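Local coordinates for protein salmonella plasmid virulence: SpvB (Salmonella typhimurium, PDB 6P0X) that forms the N-terminal domain of a secreted Salmonella virulence toxin that probably ADP-ribosylates actin on an arginine and so blocks filament assembly, at residues S158-A163 against R205-Y210; V250-P255 against A324-A329; F271-Y276 against I280-L285. All blocks are in the same frame, centred on the assembly; numbering follows the deposited sequence.

Contact 1: residues S158-A163 against R205-Y210. With AKR (acrylic acid), chain D.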
# COMPACT_ATOMS: atom_id res chain seq x y z
N SER A 158 -6.87 2.51 9.29
CA SER A 158 -7.85 2.21 10.32
C SER A 158 -8.04 3.38 11.27
O SER A 158 -7.17 4.24 11.43
CB SER A 158 -7.45 0.96 11.12
OG SER A 158 -7.12 -0.11 10.25
N ASP A 159 -9.21 3.40 11.91
CA ASP A 159 -9.52 4.37 12.95
C ASP A 159 -8.47 4.28 14.06
O ASP A 159 -8.30 3.21 14.66
CB ASP A 159 -10.92 4.11 13.52
CG ASP A 159 -11.37 5.15 14.55
OD1 ASP A 159 -10.55 5.95 15.05
OD2 ASP A 159 -12.57 5.15 14.88
N PRO A 160 -7.76 5.37 14.37
CA PRO A 160 -6.75 5.30 15.44
C PRO A 160 -7.34 4.93 16.79
O PRO A 160 -6.62 4.37 17.63
CB PRO A 160 -6.15 6.71 15.44
CG PRO A 160 -6.38 7.20 14.03
CD PRO A 160 -7.73 6.66 13.67
N GLN A 161 -8.61 5.23 17.04
CA GLN A 161 -9.25 4.90 18.30
C GLN A 161 -9.97 3.55 18.26
O GLN A 161 -10.57 3.16 19.26
CB GLN A 161 -10.25 5.99 18.70
CG GLN A 161 -9.62 7.33 19.07
CD GLN A 161 -8.29 7.19 19.79
OE1 GLN A 161 -7.27 7.73 19.33
NE2 GLN A 161 -8.28 6.48 20.91
N ALA A 162 -9.93 2.84 17.13
CA ALA A 162 -10.63 1.56 17.00
C ALA A 162 -9.96 0.80 15.86
O ALA A 162 -10.36 0.92 14.70
CB ALA A 162 -12.12 1.76 16.75
N ALA A 163 -8.94 0.01 16.21
CA ALA A 163 -8.14 -0.69 15.21
C ALA A 163 -8.96 -1.68 14.39
O ALA A 163 -8.58 -2.02 13.26
CB ALA A 163 -6.97 -1.41 15.89
N ARG A 205 -3.08 11.88 14.26
CA ARG A 205 -2.51 11.89 12.92
C ARG A 205 -1.88 10.57 12.53
O ARG A 205 -1.19 10.50 11.50
CB ARG A 205 -1.49 13.02 12.83
CG ARG A 205 -0.45 12.98 13.92
CD ARG A 205 0.51 14.14 13.81
NE ARG A 205 -0.19 15.38 13.49
CZ ARG A 205 -0.72 16.19 14.39
NH1 ARG A 205 -0.63 15.90 15.68
NH2 ARG A 205 -1.34 17.30 14.00
N SER A 206 -2.13 9.49 13.27
CA SER A 206 -1.43 8.24 13.03
C SER A 206 -2.16 7.32 12.06
O SER A 206 -1.67 6.21 11.80
CB SER A 206 -1.21 7.50 14.36
OG SER A 206 -2.43 7.00 14.87
N ALA A 207 -3.29 7.74 11.51
CA ALA A 207 -4.10 6.83 10.70
C ALA A 207 -3.49 6.59 9.32
O ALA A 207 -3.52 5.47 8.81
CB ALA A 207 -5.52 7.36 10.55
N MET A 208 -2.93 7.63 8.70
CA MET A 208 -2.50 7.55 7.31
C MET A 208 -1.38 6.53 7.14
O MET A 208 -0.54 6.32 8.02
CB MET A 208 -2.06 8.93 6.81
CG MET A 208 -1.56 8.95 5.37
SD MET A 208 -2.82 8.41 4.19
CE MET A 208 -1.88 8.42 2.66
N ARG A 209 -1.38 5.88 5.98
CA ARG A 209 -0.36 4.91 5.60
C ARG A 209 0.28 5.36 4.29
O ARG A 209 -0.42 5.55 3.29
CB ARG A 209 -0.96 3.51 5.44
CG ARG A 209 -1.51 2.92 6.73
CD ARG A 209 -0.43 2.86 7.79
NE ARG A 209 -0.83 2.08 8.95
CZ ARG A 209 -1.20 2.60 10.11
NH1 ARG A 209 -1.23 3.92 10.26
NH2 ARG A 209 -1.56 1.82 11.12
N TYR A 210 1.59 5.53 4.30
CA TYR A 210 2.34 5.90 3.11
C TYR A 210 3.10 4.70 2.58
O TYR A 210 3.74 3.97 3.34
CB TYR A 210 3.34 7.02 3.41
CG TYR A 210 2.71 8.32 3.84
CD1 TYR A 210 2.24 9.23 2.90
CD2 TYR A 210 2.59 8.64 5.19
CE1 TYR A 210 1.68 10.43 3.29
CE2 TYR A 210 2.02 9.83 5.59
CZ TYR A 210 1.57 10.72 4.64
OH TYR A 210 1.00 11.91 5.04
CA AKR D . -1.28 4.06 0.53
CB AKR D . -2.20 4.83 1.08
C AKR D . -1.26 3.87 -0.98
O AKR D . -2.14 3.15 -1.54
OXT AKR D . -0.37 4.43 -1.67
O HOH W 1 -4.17 3.28 9.88

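Contact 2: residues V250-P255 against A324-A329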
# COMPACT_ATOMS: atom_id res chain seq x y z
N VAL A 250 17.12 15.60 -0.19
CA VAL A 250 16.68 15.87 -1.55
C VAL A 250 17.73 16.62 -2.35
O VAL A 250 17.44 17.13 -3.43
CB VAL A 250 15.34 16.63 -1.57
CG1 VAL A 250 14.26 15.81 -0.88
CG2 VAL A 250 15.50 17.99 -0.90
N ASP A 251 18.96 16.70 -1.84
CA ASP A 251 20.04 17.37 -2.55
C ASP A 251 20.45 16.51 -3.74
O ASP A 251 20.82 15.35 -3.55
CB ASP A 251 21.22 17.60 -1.61
CG ASP A 251 22.30 18.51 -2.21
OD1 ASP A 251 22.38 18.64 -3.45
OD2 ASP A 251 23.08 19.09 -1.42
N PRO A 252 20.38 17.02 -4.98
CA PRO A 252 20.80 16.21 -6.12
C PRO A 252 22.29 15.90 -6.13
O PRO A 252 22.71 14.99 -6.84
CB PRO A 252 20.40 17.06 -7.33
CG PRO A 252 20.35 18.46 -6.81
CD PRO A 252 19.86 18.34 -5.39
N GLN A 253 23.09 16.64 -5.36
CA GLN A 253 24.53 16.38 -5.32
C GLN A 253 24.88 15.24 -4.37
O GLN A 253 25.87 14.54 -4.60
CB GLN A 253 25.28 17.65 -4.88
CG GLN A 253 25.00 18.87 -5.73
CD GLN A 253 25.76 20.10 -5.26
OE1 GLN A 253 26.79 19.99 -4.59
NE2 GLN A 253 25.25 21.28 -5.59
N VAL A 254 24.08 15.02 -3.33
CA VAL A 254 24.36 14.01 -2.32
C VAL A 254 23.48 12.79 -2.61
O VAL A 254 22.25 12.92 -2.61
CB VAL A 254 24.11 14.54 -0.90
CG1 VAL A 254 24.50 13.51 0.14
CG2 VAL A 254 24.88 15.84 -0.69
N PRO A 255 24.06 11.61 -2.85
CA PRO A 255 23.24 10.41 -3.08
C PRO A 255 22.56 9.96 -1.80
O PRO A 255 23.15 10.02 -0.71
CB PRO A 255 24.27 9.38 -3.56
CG PRO A 255 25.55 9.81 -2.92
CD PRO A 255 25.50 11.32 -2.91
N ALA A 324 8.64 19.41 -11.48
CA ALA A 324 9.68 18.81 -12.31
C ALA A 324 10.00 17.41 -11.80
O ALA A 324 9.71 17.05 -10.66
CB ALA A 324 10.94 19.67 -12.34
N ALA A 325 10.62 16.61 -12.68
CA ALA A 325 11.07 15.28 -12.31
C ALA A 325 12.22 14.87 -13.22
O ALA A 325 12.23 15.20 -14.40
CB ALA A 325 9.93 14.26 -12.41
N ARG A 326 13.18 14.15 -12.65
CA ARG A 326 14.27 13.59 -13.46
C ARG A 326 14.92 12.43 -12.73
O ARG A 326 14.86 12.35 -11.50
CB ARG A 326 15.31 14.65 -13.82
CG ARG A 326 15.55 15.66 -12.72
CD ARG A 326 16.99 15.68 -12.28
NE ARG A 326 17.19 16.67 -11.23
CZ ARG A 326 18.38 17.16 -10.89
NH1 ARG A 326 19.48 16.75 -11.51
NH2 ARG A 326 18.47 18.06 -9.92
N THR A 327 15.56 11.54 -13.49
CA THR A 327 16.19 10.35 -12.93
C THR A 327 17.71 10.51 -13.00
O THR A 327 18.29 10.54 -14.08
CB THR A 327 15.75 9.08 -13.66
OG1 THR A 327 16.04 9.21 -15.05
CG2 THR A 327 14.27 8.84 -13.45
N LEU A 328 18.33 10.61 -11.83
CA LEU A 328 19.77 10.70 -11.68
C LEU A 328 20.40 9.33 -11.43
O LEU A 328 19.77 8.42 -10.88
CB LEU A 328 20.13 11.64 -10.53
CG LEU A 328 19.59 13.07 -10.51
CD1 LEU A 328 18.23 13.13 -9.82
CD2 LEU A 328 20.56 14.05 -9.85
N ALA A 329 21.65 9.21 -11.88
CA ALA A 329 22.52 8.07 -11.62
C ALA A 329 23.83 8.59 -11.02
O ALA A 329 24.29 9.68 -11.37
CB ALA A 329 22.81 7.26 -12.88

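Contact 3: residues F271-Y276 against I280-L285. With AKR (acrylic acid), chain C.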
# COMPACT_ATOMS: atom_id res chain seq x y z
N PHE A 271 -3.43 18.59 5.34
CA PHE A 271 -4.88 18.56 5.27
C PHE A 271 -5.39 17.26 5.88
O PHE A 271 -4.63 16.29 6.05
CB PHE A 271 -5.39 18.72 3.83
CG PHE A 271 -5.00 17.59 2.92
CD1 PHE A 271 -3.77 17.59 2.29
CD2 PHE A 271 -5.87 16.53 2.69
CE1 PHE A 271 -3.41 16.56 1.44
CE2 PHE A 271 -5.51 15.49 1.84
CZ PHE A 271 -4.28 15.51 1.22
N SER A 272 -6.68 17.23 6.17
CA SER A 272 -7.31 16.08 6.79
C SER A 272 -8.52 15.63 5.98
O SER A 272 -9.22 16.44 5.37
CB SER A 272 -7.74 16.39 8.23
OG SER A 272 -6.61 16.53 9.07
N LEU A 273 -8.75 14.32 5.99
CA LEU A 273 -9.86 13.66 5.32
C LEU A 273 -10.75 12.99 6.35
O LEU A 273 -10.25 12.44 7.35
CB LEU A 273 -9.36 12.63 4.30
CG LEU A 273 -8.37 13.14 3.26
CD1 LEU A 273 -7.68 11.99 2.56
CD2 LEU A 273 -9.08 14.04 2.25
N TYR A 274 -12.07 13.03 6.12
CA TYR A 274 -13.02 12.57 7.12
C TYR A 274 -14.15 11.69 6.60
O TYR A 274 -15.04 11.35 7.40
CB TYR A 274 -13.66 13.79 7.82
CG TYR A 274 -12.71 14.70 8.55
CD1 TYR A 274 -12.29 14.41 9.84
CD2 TYR A 274 -12.24 15.86 7.95
CE1 TYR A 274 -11.43 15.25 10.51
CE2 TYR A 274 -11.38 16.71 8.61
CZ TYR A 274 -10.98 16.40 9.89
OH TYR A 274 -10.12 17.25 10.56
N ASN A 275 -14.17 11.30 5.33
CA ASN A 275 -15.35 10.57 4.86
C ASN A 275 -15.42 9.13 5.35
O ASN A 275 -16.41 8.45 5.08
CB ASN A 275 -15.46 10.62 3.33
CG ASN A 275 -14.36 9.88 2.62
OD1 ASN A 275 -13.37 9.47 3.23
ND2 ASN A 275 -14.47 9.79 1.31
N TYR A 276 -14.39 8.64 6.03
CA TYR A 276 -14.44 7.30 6.62
C TYR A 276 -14.92 7.29 8.07
O TYR A 276 -15.01 6.21 8.67
CB TYR A 276 -13.07 6.62 6.53
CG TYR A 276 -12.69 6.18 5.14
CD1 TYR A 276 -13.49 5.30 4.42
CD2 TYR A 276 -11.52 6.63 4.55
CE1 TYR A 276 -13.14 4.89 3.15
CE2 TYR A 276 -11.15 6.23 3.28
CZ TYR A 276 -11.97 5.35 2.58
OH TYR A 276 -11.61 4.95 1.31
N ILE A 280 -8.01 11.46 8.98
CA ILE A 280 -6.83 10.99 8.27
C ILE A 280 -6.07 12.23 7.84
O ILE A 280 -6.48 12.91 6.90
CB ILE A 280 -7.17 10.10 7.07
CG1 ILE A 280 -7.99 8.89 7.51
CG2 ILE A 280 -5.91 9.67 6.35
CD1 ILE A 280 -8.36 7.97 6.37
N ARG A 281 -4.98 12.54 8.53
CA ARG A 281 -4.22 13.76 8.27
C ARG A 281 -2.95 13.41 7.50
O ARG A 281 -2.30 12.39 7.77
CB ARG A 281 -3.86 14.46 9.58
CG ARG A 281 -3.23 15.83 9.41
CD ARG A 281 -3.57 16.73 10.60
NE ARG A 281 -3.09 18.11 10.42
CZ ARG A 281 -3.72 19.03 9.69
NH1 ARG A 281 -4.84 18.73 9.05
NH2 ARG A 281 -3.21 20.25 9.60
N LEU A 282 -2.60 14.26 6.53
CA LEU A 282 -1.42 14.04 5.69
C LEU A 282 -0.43 15.17 5.92
O LEU A 282 -0.74 16.34 5.69
CB LEU A 282 -1.80 13.95 4.21
CG LEU A 282 -2.27 12.59 3.71
CD1 LEU A 282 -3.74 12.37 4.06
CD2 LEU A 282 -2.04 12.44 2.21
N HIS A 283 0.77 14.81 6.36
CA HIS A 283 1.86 15.76 6.57
C HIS A 283 3.01 15.56 5.60
O HIS A 283 3.95 16.36 5.61
CB HIS A 283 2.39 15.67 8.00
CG HIS A 283 1.47 16.21 9.05
ND1 HIS A 283 1.22 17.56 9.19
CD2 HIS A 283 0.74 15.59 10.01
CE1 HIS A 283 0.38 17.75 10.19
NE2 HIS A 283 0.07 16.57 10.71
N ARG A 284 2.97 14.52 4.77
CA ARG A 284 4.14 14.10 4.02
C ARG A 284 3.93 14.27 2.52
O ARG A 284 2.80 14.22 2.02
CB ARG A 284 4.49 12.64 4.32
CG ARG A 284 4.55 12.30 5.81
CD ARG A 284 5.38 13.31 6.59
NE ARG A 284 5.04 13.30 8.01
CZ ARG A 284 5.63 14.06 8.93
NH1 ARG A 284 5.25 13.97 10.20
NH2 ARG A 284 6.60 14.90 8.59
N LEU A 285 5.04 14.48 1.82
CA LEU A 285 5.11 14.49 0.37
C LEU A 285 6.23 13.56 -0.05
O LEU A 285 7.34 13.63 0.49
CB LEU A 285 5.40 15.89 -0.19
CG LEU A 285 4.28 16.91 -0.31
CD1 LEU A 285 4.88 18.30 -0.40
CD2 LEU A 285 3.44 16.61 -1.55
CA AKR C . -7.95 8.45 2.39
CB AKR C . -9.17 8.79 2.03
C AKR C . -6.96 7.96 1.34
O AKR C . -7.42 7.47 0.27
OXT AKR C . -5.71 8.04 1.53

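Contact 1: residues S158-A163 against R205-Y210
Ser158 and Ala207 meet through a buried methyl and a bridging water, with no direct hydrogen bond between the segments. The water accepts from Ser158 N at 2.9 Å and donates to Ala207 O; that second bond is modelled unusually short, so its exact length is doubtful. The 158-163 segment leaves strand 156-159 through a type I beta turn from Asp159 to Ala162, overlaid by an Asx turn. The Asp159 carboxylate swings back over the turn, its CG anti to the backbone N (chi1 -176°), and OD1 accepts from Gln161 N at 2.9 Å, the donor lying above the carboxylate plane. This turn presents the ring of Pro160 to the loop before strand 209-211. Pro160 CG rests on Ala207 CB at 3.6 Å, and the same methyl touches Ser158 O. Beside it, Pro160 CB brushes Ser206 OG at 3.8 Å. The loop is braced from within by Arg209, whose NH1 donates to Ser206 O at 2.8 Å along a bent path (133°), with the acceptor in the guanidinium plane; a weak bond from NH1 reaches Met208 O. Met208 points away from the turn and touches Ile280 and Leu282 of the neighbouring hairpin. Its CG lies over one face of the Tyr210 ring, near the rim, while its terminal CE comes within 3.9 Å of CB of a bound acrylic acid.

Contact 2: residues V250-P255 against A324-A329
Pro252 and Leu328 make the nearest backbone approach, their CA atoms 7.9 Å apart, so the two segments meet through side chains and one carbonyl rather than by strand pairing. The 250-255 loop is folded by an Asx turn: Asp251 OD1 accepts from Gln253 N at 2.9 Å. Val254 N adds a longer bond to Asp251 O, 3.3 Å. This turn carries Pro252 to strand 321-328, the last strand of the modelled chain, which pairs antiparallel with strand 304-314. The contact lies at the surface and has no hydrogen bond directly across it. Leu328 gives the apolar half. With CG set beside its own backbone N (chi1 -55°), it sends CD2 to Pro252 CB at 3.9 Å and about as near to Pro252 O. That carbonyl is held by the hydroxyl of Tyr330, just beyond the strand. Arg308 on the partner strand adds a second tie: its NH1 bonds to Asp251 O, while its backbone pairs with Leu328. Arg326 supplies the other half, reaching out across the strand direction, its chain bent at an off-staggered chi2 of 122°. The residue also touches a crystal neighbour, so its pose may owe something to the lattice. The side chains of Arg326 and Pro252 cross obliquely, with Arg326 NH2 at 3.4 Å from Pro252 CB and 3.7 Å from Pro252 CG.

Contact 3: residues F271-Y276 against I280-L285
Arg281 NH1 donates to Ser272 OG at 2.8 Å, on a fairly straight path (155°) that brings the hydroxyl in at the edge of the guanidinium, close to its plane. The arginine chain is extended from CG to NE and runs past Ser272, while Phe271 N sits over one guanidinium face. Both groups have further polar partners: Arg281 NE makes a salt bridge with Glu200, and Ser272 OG is hydrogen-bonded to Glu279. The Ser272 and Glu200 bonds together fix the rotation of the guanidinium, and Glu200 probably offsets its charge. Beneath it runs the backbone ladder. Leu273 and Ile280 exchange two bonds, Leu273 N to Ile280 O at 2.8 Å and Ile280 N to Leu273 O at 2.9 Å; two pairs further on, Leu282 N donates almost head-on to Phe271 O at 2.9 Å. Strands 271-273 and 280-282 thus form a short, two-stranded antiparallel beta hairpin, with Ser272 and Arg281 as the non-hydrogen-bonded pair between. On the opposite face gather Phe271, Leu273, Ile280 and Leu282. The Phe271 ring, folded in at chi1 64°, lies alongside Leu282, whose CB covers one face near the rim and whose CD2 is 3.9 Å from Phe271 CZ. Past the strand end, Ile280 CD1 meets the Tyr276 ring at its edge, 3.9 Å from Tyr276 CD2. An acrylic acid packs between Tyr276 and Leu273, its CB 3.5 Å from Tyr276 CE2 and its CA 3.6 Å from Leu273 CD1; Gln168 NE2 hydrogen-bonds both the ligand and the Tyr276 hydroxyl.

Contacts 1 and 3 are neighbours, their centres 10 Å apart, and both are partly buried; contact 2 lies at the surface, about 32 Å from contact 1 and 28 Å from contact 3 between centres. Contacts 1 and 3 meet directly where Arg205 NE approaches His283 NE2 at 3.0 Å, a probable hydrogen bond, and both line acrylic acid sites. Their chemistry differs: the hairpin of contact 3 is a hydrogen-bonded ladder with an arginine on one face, whereas contacts 1 and 2 each press a proline from an Asx turn onto the opposite segment, aided by a water in contact 1. Along the chain, contact 3 is nested inside the loop closed by contact 2.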